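Local coordinates for protein-L-isoaspartate O-methyltransferase beta-aspartate methyltransferase (Plasmodium falciparum, PDB 2PBF) that probably repairs damaged proteins by transferring a methyl group from S-adenosyl-L-methionine to L-isoaspartyl residues, leaving S-adenosyl-L-homocysteine, at residues K20-I25 / Y48-V53; P64-L69 / V219-L224; I191-D196 / V200-T205. All coordinates share one frame; numbering follows the deposited sequence.

Contact 1: residues K20-I25 / Y48-V53; sequences KRRGII and YIDTPV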
loop_
_atom_site.group_PDB
_atom_site.type_symbol
_atom_site.label_atom_id
_atom_site.label_comp_id
_atom_site.label_asym_id
_atom_site.label_seq_id
_atom_site.Cartn_x
_atom_site.Cartn_y
_atom_site.Cartn_z
ATOM N N LYS A 20 -5.775 -18.387 -0.970
ATOM C CA LYS A 20 -5.455 -19.312 0.114
ATOM C C LYS A 20 -5.097 -20.703 -0.388
ATOM O O LYS A 20 -4.050 -21.224 -0.013
ATOM C CB LYS A 20 -6.589 -19.399 1.121
ATOM C CG LYS A 20 -6.317 -18.635 2.404
ATOM C CD LYS A 20 -7.590 -18.472 3.239
ATOM C CE LYS A 20 -7.945 -19.741 3.995
ATOM N NZ LYS A 20 -9.277 -19.628 4.653
ATOM N N ARG A 21 -5.952 -21.291 -1.236
ATOM C CA ARG A 21 -5.671 -22.585 -1.881
ATOM C C ARG A 21 -4.321 -22.586 -2.597
ATOM O O ARG A 21 -3.567 -23.577 -2.573
ATOM C CB ARG A 21 -6.805 -22.992 -2.834
ATOM C CG ARG A 21 -8.123 -23.360 -2.116
ATOM C CD ARG A 21 -9.122 -24.100 -3.035
ATOM N NE ARG A 21 -9.197 -23.534 -4.388
ATOM C CZ ARG A 21 -10.132 -22.677 -4.802
ATOM N NH1 ARG A 21 -11.099 -22.281 -3.978
ATOM N NH2 ARG A 21 -10.100 -22.214 -6.052
ATOM N N ARG A 22 -3.985 -21.460 -3.201
ATOM C CA ARG A 22 -2.730 -21.357 -3.913
ATOM C C ARG A 22 -1.590 -20.995 -2.976
ATOM O O ARG A 22 -0.432 -20.924 -3.398
ATOM C CB ARG A 22 -2.860 -20.354 -5.059
ATOM C CG ARG A 22 -3.772 -20.830 -6.169
ATOM C CD ARG A 22 -3.430 -20.142 -7.467
ATOM N NE ARG A 22 -3.939 -18.773 -7.526
ATOM C CZ ARG A 22 -3.303 -17.746 -8.094
ATOM N NH1 ARG A 22 -2.113 -17.891 -8.635
ATOM N NH2 ARG A 22 -3.863 -16.556 -8.088
ATOM N N GLY A 23 -1.913 -20.786 -1.702
ATOM C CA GLY A 23 -0.910 -20.486 -0.686
ATOM C C GLY A 23 -0.338 -19.078 -0.772
ATOM O O GLY A 23 0.729 -18.824 -0.236
ATOM N N ILE A 24 -1.062 -18.180 -1.451
ATOM C CA ILE A 24 -0.696 -16.769 -1.602
ATOM C C ILE A 24 -1.094 -16.036 -0.322
ATOM O O ILE A 24 -0.353 -15.201 0.187
ATOM C CB ILE A 24 -1.348 -16.153 -2.875
ATOM C CG1 ILE A 24 -0.661 -16.724 -4.112
ATOM C CG2 ILE A 24 -1.283 -14.616 -2.866
ATOM C CD1 ILE A 24 -1.550 -16.853 -5.317
ATOM N N ILE A 25 -2.266 -16.375 0.191
ATOM C CA ILE A 25 -2.658 -15.995 1.536
ATOM C C ILE A 25 -2.393 -17.189 2.447
ATOM O O ILE A 25 -2.940 -18.275 2.204
ATOM C CB ILE A 25 -4.142 -15.564 1.586
ATOM C CG1 ILE A 25 -4.323 -14.232 0.849
ATOM C CG2 ILE A 25 -4.645 -15.473 3.032
ATOM C CD1 ILE A 25 -5.750 -13.888 0.555
ATOM N N TYR A 48 -12.276 -9.528 -9.917
ATOM C CA TYR A 48 -11.851 -10.666 -9.074
ATOM C C TYR A 48 -10.870 -11.627 -9.714
ATOM O O TYR A 48 -10.527 -12.663 -9.151
ATOM C CB TYR A 48 -13.075 -11.411 -8.557
ATOM C CG TYR A 48 -14.037 -10.467 -7.881
ATOM C CD1 TYR A 48 -13.644 -9.741 -6.747
ATOM C CD2 TYR A 48 -15.331 -10.297 -8.371
ATOM C CE1 TYR A 48 -14.511 -8.864 -6.116
ATOM C CE2 TYR A 48 -16.233 -9.418 -7.730
ATOM C CZ TYR A 48 -15.812 -8.714 -6.605
ATOM O OH TYR A 48 -16.678 -7.852 -5.977
ATOM N N ILE A 49 -10.398 -11.275 -10.890
ATOM C CA ILE A 49 -9.390 -12.081 -11.533
ATOM C C ILE A 49 -8.026 -11.698 -10.979
ATOM O O ILE A 49 -7.733 -10.521 -10.755
ATOM C CB ILE A 49 -9.516 -12.001 -13.063
ATOM C CG1 ILE A 49 -10.875 -12.638 -13.458
ATOM C CG2 ILE A 49 -8.344 -12.696 -13.744
ATOM C CD1 ILE A 49 -10.955 -12.983 -14.871
ATOM N N ASP A 50 -7.203 -12.706 -10.733
ATOM C CA ASP A 50 -5.889 -12.473 -10.161
ATOM C C ASP A 50 -4.871 -11.995 -11.199
ATOM O O ASP A 50 -4.036 -12.757 -11.678
ATOM C CB ASP A 50 -5.379 -13.686 -9.417
ATOM C CG ASP A 50 -4.082 -13.394 -8.685
ATOM O OD1 ASP A 50 -3.962 -12.293 -8.102
ATOM O OD2 ASP A 50 -3.182 -14.255 -8.706
ATOM N N THR A 51 -4.946 -10.703 -11.496
ATOM C CA THR A 51 -4.148 -10.052 -12.516
ATOM C C THR A 51 -4.252 -8.550 -12.240
ATOM O O THR A 51 -5.214 -8.132 -11.582
ATOM C CB THR A 51 -4.690 -10.372 -13.937
ATOM O OG1 THR A 51 -3.793 -9.827 -14.912
ATOM C CG2 THR A 51 -6.062 -9.775 -14.159
ATOM N N PRO A 52 -3.265 -7.739 -12.698
ATOM C CA PRO A 52 -3.442 -6.294 -12.599
ATOM C C PRO A 52 -4.496 -5.839 -13.590
ATOM O O PRO A 52 -4.684 -6.489 -14.617
ATOM C CB PRO A 52 -2.070 -5.727 -13.026
ATOM C CG PRO A 52 -1.144 -6.847 -12.990
ATOM C CD PRO A 52 -1.960 -8.068 -13.297
ATOM N N VAL A 53 -5.181 -4.743 -13.282
ATOM C CA VAL A 53 -6.279 -4.277 -14.113
ATOM C C VAL A 53 -6.094 -2.779 -14.327
ATOM O O VAL A 53 -6.005 -1.993 -13.376
ATOM C CB VAL A 53 -7.688 -4.635 -13.513
ATOM C CG1 VAL A 53 -8.811 -4.192 -14.432
ATOM C CG2 VAL A 53 -7.825 -6.140 -13.226
HETATM O O HOH W 1 -2.237 -15.436 -10.922
#
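A surface salt bridge joins R22, in the Schellman motif that ends helix 12-21, to D50, the centre of an inverse gamma turn in the loop before strand 53-56. R22 NH2 and D50 OD2 lie 2.5 Å apart, a very short distance whose exact value is doubtful, with an N-H...O angle of 151°. The two side chains reach out from opposite directions. D50 OD2 arrives at the edge of the guanidinium, near its plane, but the carboxylate is turned 61° against that plane, and a single nitrogen makes the bridge. A water bridges the same two groups: it donates to D50 OD2 at 2.7 Å and accepts a weak bond from R22 NH1 at 3.4 Å. The arginine chain kinks at chi3 (-77°), which turns its flat end towards the loop. I24 CD1 lies over the centre of one guanidinium face, 3.4 Å above it, while R22 NE bonds to N18 OD1 one turn back in the helix, which together should restrict rotation of the group. The helix end itself is closed by G23, with positive phi, whose N bonds to K20 O at 2.8 Å. D50 OD2 also accepts a bond from H65 ND1, and this gathering of donors would be expected to keep the aspartate ionised. D50 thus faces two helices: its side chain packs on L19 of helix 12-21 and on P64 at the start of helix 64-74, while the chain beyond it runs on into strand 53-56, paired with strand 59-61.

Contact 2: residues P64-L69 / V219-L224; sequences PHMHAL and VCFVSL. With SAH (S-adenosyl-L-homocysteine), chain C.
M66 closes the gap between helix 64-74 and the loop 219-224 with a single methyl group. Its chain bends at chi2 and chi3, turning CE towards the loop, where it meets F221 CZ at 3.3 Å, close for two carbons, and V219 CG1 at 4.0 Å. The methyl comes to the rim of the phenyl ring, near its plane, and not over a face. M66 SD stands further back, 5.3 Å from the ring centroid and 56° off the ring normal, an oblique Met-aromatic contact. This small patch is the dense part, and V219 and F221 carry it on into the core by packing on P192. Around it the contact is loose. The backbones stay well apart, the nearest CA atoms, those of M66 and V219, being 8.8 Å from each other. C220 is exposed, and L69 packs instead on L201 of the neighbouring hairpin. Beyond F221 the loop runs along S-adenosyl-L-homocysteine: V222 CG2 touches the ribose C5' at 3.5 Å, and L224 CD1 reaches C5 of the adenine at 3.4 Å. From the helix, H67 serves the other end of the same ligand. Its NE2 donates to the carboxylate O at 2.7 Å in a nearly straight bond (167°), the acceptor lying at the ring edge, and its ring stacks with Y93. Between the two segments, then, no hydrogen bond crosses, and they hold together by apolar packing and one oblique Met-aromatic contact; H67 gives the ligand's carboxylate a polar partner, while V222 and L224 meet its nucleoside end by apolar contact.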
loop_
_atom_site.group_PDB
_atom_site.type_symbol
_atom_site.label_atom_id
_atom_site.label_comp_id
_atom_site.label_asym_id
_atom_site.label_seq_id
_atom_site.Cartn_x
_atom_site.Cartn_y
_atom_site.Cartn_z
ATOM N N PRO A 64 -4.344 -9.016 -7.166
ATOM C CA PRO A 64 -4.621 -9.404 -5.799
ATOM C C PRO A 64 -3.451 -10.128 -5.079
ATOM O O PRO A 64 -3.262 -9.885 -3.901
ATOM C CB PRO A 64 -5.845 -10.305 -5.931
ATOM C CG PRO A 64 -6.551 -9.819 -7.158
ATOM C CD PRO A 64 -5.465 -9.325 -8.076
ATOM N N HIS A 65 -2.659 -10.944 -5.775
ATOM C CA HIS A 65 -1.565 -11.668 -5.104
ATOM C C HIS A 65 -0.485 -10.691 -4.643
ATOM O O HIS A 65 0.172 -10.930 -3.634
ATOM C CB HIS A 65 -0.988 -12.817 -5.954
ATOM C CG HIS A 65 -0.344 -12.372 -7.226
ATOM N ND1 HIS A 65 -0.846 -12.705 -8.463
ATOM C CD2 HIS A 65 0.718 -11.568 -7.455
ATOM C CE1 HIS A 65 -0.100 -12.149 -9.399
ATOM N NE2 HIS A 65 0.856 -11.454 -8.812
ATOM N N MET A 66 -0.345 -9.574 -5.359
ATOM C CA MET A 66 0.629 -8.569 -4.989
ATOM C C MET A 66 0.193 -7.768 -3.793
ATOM O O MET A 66 1.040 -7.475 -2.943
ATOM C CB MET A 66 0.994 -7.634 -6.144
ATOM C CG MET A 66 2.069 -8.177 -7.083
ATOM S SD MET A 66 3.472 -9.088 -6.305
ATOM C CE MET A 66 4.051 -7.936 -5.055
ATOM N N HIS A 67 -1.111 -7.435 -3.717
ATOM C CA HIS A 67 -1.665 -6.825 -2.512
ATOM C C HIS A 67 -1.508 -7.799 -1.344
ATOM O O HIS A 67 -1.102 -7.401 -0.232
ATOM C CB HIS A 67 -3.157 -6.469 -2.648
ATOM C CG HIS A 67 -3.465 -5.348 -3.603
ATOM N ND1 HIS A 67 -4.622 -5.326 -4.351
ATOM C CD2 HIS A 67 -2.793 -4.206 -3.913
ATOM C CE1 HIS A 67 -4.644 -4.233 -5.100
ATOM N NE2 HIS A 67 -3.551 -3.527 -4.842
ATOM N N ALA A 68 -1.863 -9.065 -1.576
ATOM C CA ALA A 68 -1.838 -10.056 -0.492
ATOM C C ALA A 68 -0.428 -10.223 0.063
ATOM O O ALA A 68 -0.244 -10.240 1.275
ATOM C CB ALA A 68 -2.379 -11.389 -0.963
ATOM N N LEU A 69 0.550 -10.327 -0.835
ATOM C CA LEU A 69 1.932 -10.548 -0.463
ATOM C C LEU A 69 2.508 -9.348 0.304
ATOM O O LEU A 69 3.166 -9.520 1.328
ATOM C CB LEU A 69 2.775 -10.875 -1.701
ATOM C CG LEU A 69 4.281 -10.562 -1.635
ATOM C CD1 LEU A 69 5.093 -11.611 -0.845
ATOM C CD2 LEU A 69 4.808 -10.444 -3.025
ATOM N N VAL A 219 9.768 -9.153 -8.975
ATOM C CA VAL A 219 8.390 -8.696 -9.085
ATOM C C VAL A 219 8.217 -7.849 -10.337
ATOM O O VAL A 219 9.190 -7.510 -10.998
ATOM C CB VAL A 219 7.929 -7.879 -7.827
ATOM C CG1 VAL A 219 7.657 -8.790 -6.644
ATOM C CG2 VAL A 219 8.927 -6.784 -7.448
ATOM N N CYS A 220 6.969 -7.531 -10.667
ATOM C CA CYS A 220 6.632 -6.645 -11.771
ATOM C C CYS A 220 5.680 -5.531 -11.280
ATOM O O CYS A 220 4.515 -5.785 -10.939
ATOM C CB CYS A 220 6.009 -7.449 -12.922
ATOM S SG CYS A 220 7.138 -8.721 -13.590
ATOM N N PHE A 221 6.201 -4.305 -11.221
ATOM C CA PHE A 221 5.445 -3.150 -10.771
ATOM C C PHE A 221 5.560 -2.028 -11.780
ATOM O O PHE A 221 6.532 -1.964 -12.511
ATOM C CB PHE A 221 5.995 -2.647 -9.446
ATOM C CG PHE A 221 5.510 -3.405 -8.246
ATOM C CD1 PHE A 221 4.502 -2.870 -7.428
ATOM C CD2 PHE A 221 6.076 -4.624 -7.902
ATOM C CE1 PHE A 221 4.056 -3.540 -6.314
ATOM C CE2 PHE A 221 5.638 -5.314 -6.784
ATOM C CZ PHE A 221 4.636 -4.778 -5.979
ATOM N N VAL A 222 4.573 -1.143 -11.804
ATOM C CA VAL A 222 4.702 0.114 -12.530
ATOM C C VAL A 222 5.876 0.893 -11.889
ATOM O O VAL A 222 6.238 0.652 -10.733
ATOM C CB VAL A 222 3.367 0.963 -12.560
ATOM C CG1 VAL A 222 2.102 0.077 -12.467
ATOM C CG2 VAL A 222 3.327 2.009 -11.464
ATOM N N SER A 223 6.458 1.818 -12.644
ATOM C CA SER A 223 7.610 2.600 -12.186
ATOM C C SER A 223 7.289 3.743 -11.194
ATOM O O SER A 223 6.301 4.481 -11.368
ATOM C CB SER A 223 8.340 3.179 -13.400
ATOM O OG SER A 223 9.548 3.782 -12.981
ATOM N N LEU A 224 8.140 3.897 -10.178
ATOM C CA LEU A 224 8.072 5.058 -9.274
ATOM C C LEU A 224 8.755 6.264 -9.936
ATOM O O LEU A 224 9.978 6.398 -9.874
ATOM C CB LEU A 224 8.714 4.745 -7.915
ATOM C CG LEU A 224 8.498 5.758 -6.794
ATOM C CD1 LEU A 224 7.069 5.694 -6.294
ATOM C CD2 LEU A 224 9.496 5.518 -5.663
HETATM N N SAH C . -1.228 0.190 -4.583
HETATM C CA SAH C . -1.735 0.640 -5.904
HETATM C CB SAH C . -0.625 0.539 -6.919
HETATM C CG SAH C . -0.974 1.416 -8.114
HETATM S SD SAH C . 0.310 1.366 -9.367
HETATM C C SAH C . -2.975 -0.127 -6.375
HETATM O O SAH C . -2.990 -1.356 -6.272
HETATM O OXT SAH C . -3.971 0.472 -6.854
HETATM C "C5'" SAH C . 1.467 2.488 -8.543
HETATM C "C4'" SAH C . 0.981 3.924 -8.340
HETATM O "O4'" SAH C . 2.104 4.686 -7.995
HETATM C "C3'" SAH C . 0.351 4.619 -9.538
HETATM O "O3'" SAH C . -0.968 5.015 -9.201
HETATM C "C2'" SAH C . 1.258 5.809 -9.814
HETATM O "O2'" SAH C . 0.539 6.948 -10.231
HETATM C "C1'" SAH C . 1.905 6.012 -8.459
HETATM N N9 SAH C . 3.229 6.671 -8.466
HETATM C C8 SAH C . 4.220 6.487 -9.388
HETATM N N7 SAH C . 5.287 7.227 -9.009
HETATM C C5 SAH C . 4.991 7.902 -7.876
HETATM C C6 SAH C . 5.708 8.815 -7.094
HETATM N N6 SAH C . 6.943 9.197 -7.392
HETATM N N1 SAH C . 5.134 9.318 -5.955
HETATM C C2 SAH C . 3.847 8.950 -5.611
HETATM N N3 SAH C . 3.160 8.066 -6.405
HETATM C C4 SAH C . 3.711 7.545 -7.522
#

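Contact 3: residues I191-D196 / V200-T205; sequences IPIEED and VLYEIT
The I193 side chain projects towards the aromatic ring of Y202, its CD1 3.9 Å from Y202 CD1, the two side chains crossing at about a right angle. Alongside, I191 CG2 fits against the tip of I204, 3.6 Å from I204 CD1, so I204 CD1 sits against I191 and, more loosely, I193. Further along the same face V200 CG2 packs against the stem of E195, 3.6 Å from its CB. E195, with CG anti to the backbone N (chi1 -175°) and the chain extended, stretches past V200 to the rim of the Y202 ring. There Y202 OH donates to the syn lone pair of OE2 at 2.5 Å, a value too short to be trusted exactly, while R215 takes OE1. These strands form a beta hairpin of the Rossmann-like methyltransferase sheet. Here strand 198-205 lies between 187-195 and 212-219, giving the order 3-2-1-4-5-6-7, whereas most class I methyltransferases place strand 7 between strands 5 and 6. I191 with Y202 and I193 with V200 are hydrogen-bonded pairs, the Y202 N to I191 O bond measuring 2.8 Å. P192 and L201 make the non-hydrogen-bonded pair between them, where P192 CA comes to 3.4 Å from V200 O. On the opposite face from the isoleucines, P192 and L201 run alongside each other in the same direction, with P192 CG 4.0 Å from L201 CD1.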
loop_
_atom_site.group_PDB
_atom_site.type_symbol
_atom_site.label_atom_id
_atom_site.label_comp_id
_atom_site.label_asym_id
_atom_site.label_seq_id
_atom_site.Cartn_x
_atom_site.Cartn_y
_atom_site.Cartn_z
ATOM N N ILE A 191 9.355 -2.423 -0.785
ATOM C CA ILE A 191 9.568 -1.616 -1.968
ATOM C C ILE A 191 10.227 -2.409 -3.095
ATOM O O ILE A 191 11.169 -3.145 -2.849
ATOM C CB ILE A 191 10.423 -0.340 -1.618
ATOM C CG1 ILE A 191 10.748 0.467 -2.871
ATOM C CG2 ILE A 191 11.686 -0.713 -0.793
ATOM C CD1 ILE A 191 11.376 1.835 -2.573
ATOM N N PRO A 192 9.716 -2.272 -4.337
ATOM C CA PRO A 192 10.477 -2.859 -5.457
ATOM C C PRO A 192 11.619 -1.931 -5.878
ATOM O O PRO A 192 11.402 -0.742 -6.044
ATOM C CB PRO A 192 9.432 -2.977 -6.574
ATOM C CG PRO A 192 8.070 -2.618 -5.900
ATOM C CD PRO A 192 8.461 -1.658 -4.812
ATOM N N ILE A 193 12.823 -2.477 -6.040
ATOM C CA ILE A 193 13.968 -1.703 -6.561
ATOM C C ILE A 193 14.545 -2.390 -7.818
ATOM O O ILE A 193 14.790 -3.599 -7.797
ATOM C CB ILE A 193 15.040 -1.453 -5.460
ATOM C CG1 ILE A 193 14.411 -0.711 -4.256
ATOM C CG2 ILE A 193 16.260 -0.654 -6.016
ATOM C CD1 ILE A 193 15.094 -0.932 -2.941
ATOM N N GLU A 194 14.690 -1.640 -8.910
ATOM C CA GLU A 194 15.377 -2.139 -10.118
ATOM C C GLU A 194 16.802 -2.574 -9.770
ATOM O O GLU A 194 17.667 -1.760 -9.402
ATOM C CB GLU A 194 15.500 -1.088 -11.209
ATOM C CG GLU A 194 14.270 -0.348 -11.665
ATOM C CD GLU A 194 14.628 0.784 -12.657
ATOM O OE1 GLU A 194 15.820 0.900 -13.059
ATOM O OE2 GLU A 194 13.721 1.552 -13.050
ATOM N N GLU A 195 17.035 -3.863 -9.877
ATOM C CA GLU A 195 18.343 -4.409 -9.629
ATOM C C GLU A 195 18.752 -5.166 -10.886
ATOM O O GLU A 195 18.248 -6.273 -11.144
ATOM C CB GLU A 195 18.248 -5.350 -8.453
ATOM C CG GLU A 195 19.564 -5.906 -7.995
ATOM C CD GLU A 195 19.420 -6.506 -6.638
ATOM O OE1 GLU A 195 19.491 -7.752 -6.544
ATOM O OE2 GLU A 195 19.186 -5.715 -5.689
ATOM N N ASP A 196 19.644 -4.534 -11.653
ATOM C CA ASP A 196 20.097 -4.983 -12.976
ATOM C C ASP A 196 18.912 -5.203 -13.922
ATOM O O ASP A 196 18.340 -4.222 -14.419
ATOM C CB ASP A 196 21.026 -6.199 -12.878
ATOM N N VAL A 200 13.185 -6.006 -7.911
ATOM C CA VAL A 200 13.325 -6.865 -6.742
ATOM C C VAL A 200 12.595 -6.279 -5.543
ATOM O O VAL A 200 12.901 -5.174 -5.089
ATOM C CB VAL A 200 14.826 -7.136 -6.362
ATOM C CG1 VAL A 200 14.907 -8.153 -5.229
ATOM C CG2 VAL A 200 15.623 -7.658 -7.561
ATOM N N LEU A 201 11.652 -7.042 -5.016
ATOM C CA LEU A 201 10.928 -6.617 -3.833
ATOM C C LEU A 201 11.797 -6.762 -2.599
ATOM O O LEU A 201 12.227 -7.866 -2.278
ATOM C CB LEU A 201 9.615 -7.403 -3.659
ATOM C CG LEU A 201 8.602 -6.809 -2.667
ATOM C CD1 LEU A 201 7.870 -5.614 -3.278
ATOM C CD2 LEU A 201 7.629 -7.891 -2.274
ATOM N N TYR A 202 12.019 -5.636 -1.918
ATOM C CA TYR A 202 12.852 -5.541 -0.724
ATOM C C TYR A 202 12.040 -5.276 0.532
ATOM O O TYR A 202 11.103 -4.481 0.528
ATOM C CB TYR A 202 13.887 -4.411 -0.879
ATOM C CG TYR A 202 15.165 -4.853 -1.529
ATOM C CD1 TYR A 202 15.298 -4.875 -2.913
ATOM C CD2 TYR A 202 16.245 -5.276 -0.748
ATOM C CE1 TYR A 202 16.467 -5.296 -3.508
ATOM C CE2 TYR A 202 17.422 -5.704 -1.318
ATOM C CZ TYR A 202 17.538 -5.716 -2.697
ATOM O OH TYR A 202 18.730 -6.141 -3.251
ATOM N N GLU A 203 12.403 -5.950 1.605
ATOM C CA GLU A 203 11.931 -5.584 2.931
ATOM C C GLU A 203 13.063 -4.929 3.737
ATOM O O GLU A 203 14.062 -5.568 4.092
ATOM C CB GLU A 203 11.357 -6.794 3.657
ATOM C CG GLU A 203 10.875 -6.489 5.057
ATOM C CD GLU A 203 10.316 -7.711 5.722
ATOM O OE1 GLU A 203 9.306 -8.258 5.216
ATOM O OE2 GLU A 203 10.899 -8.129 6.750
ATOM N N ILE A 204 12.891 -3.644 4.008
ATOM C CA ILE A 204 13.861 -2.875 4.737
ATOM C C ILE A 204 13.357 -2.585 6.158
ATOM O O ILE A 204 12.213 -2.159 6.345
ATOM C CB ILE A 204 14.202 -1.613 3.958
ATOM C CG1 ILE A 204 14.735 -2.018 2.568
ATOM C CG2 ILE A 204 15.206 -0.786 4.726
ATOM C CD1 ILE A 204 14.494 -1.040 1.481
ATOM N N THR A 205 14.212 -2.845 7.148
ATOM C CA THR A 205 13.890 -2.645 8.569
ATOM C C THR A 205 14.917 -1.714 9.221
ATOM O O THR A 205 16.040 -1.616 8.752
ATOM C CB THR A 205 13.859 -3.985 9.311
ATOM O OG1 THR A 205 13.138 -4.949 8.525
ATOM C CG2 THR A 205 13.180 -3.847 10.676
#

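Along the chain contact 1 comes first, and contact 2 then spans a long excursion within which the hairpin of contact 3 is formed. Contacts 1 and 2 have centres about 12 Å apart and meet at the start of helix 64-74, through residues D50 and H65. The centres of contacts 2 and 3 are also about 12 Å apart, and P192 and L201 of the sheet meet V219 and F221 there. Contacts 1 and 3 do not touch, with centres about 22 Å apart. A chain of packing thus leads from the N-terminal helices through helix 64-74 to the antiparallel end of the seven-stranded sheet, with S-adenosyl-L-homocysteine at contact 2 in the middle.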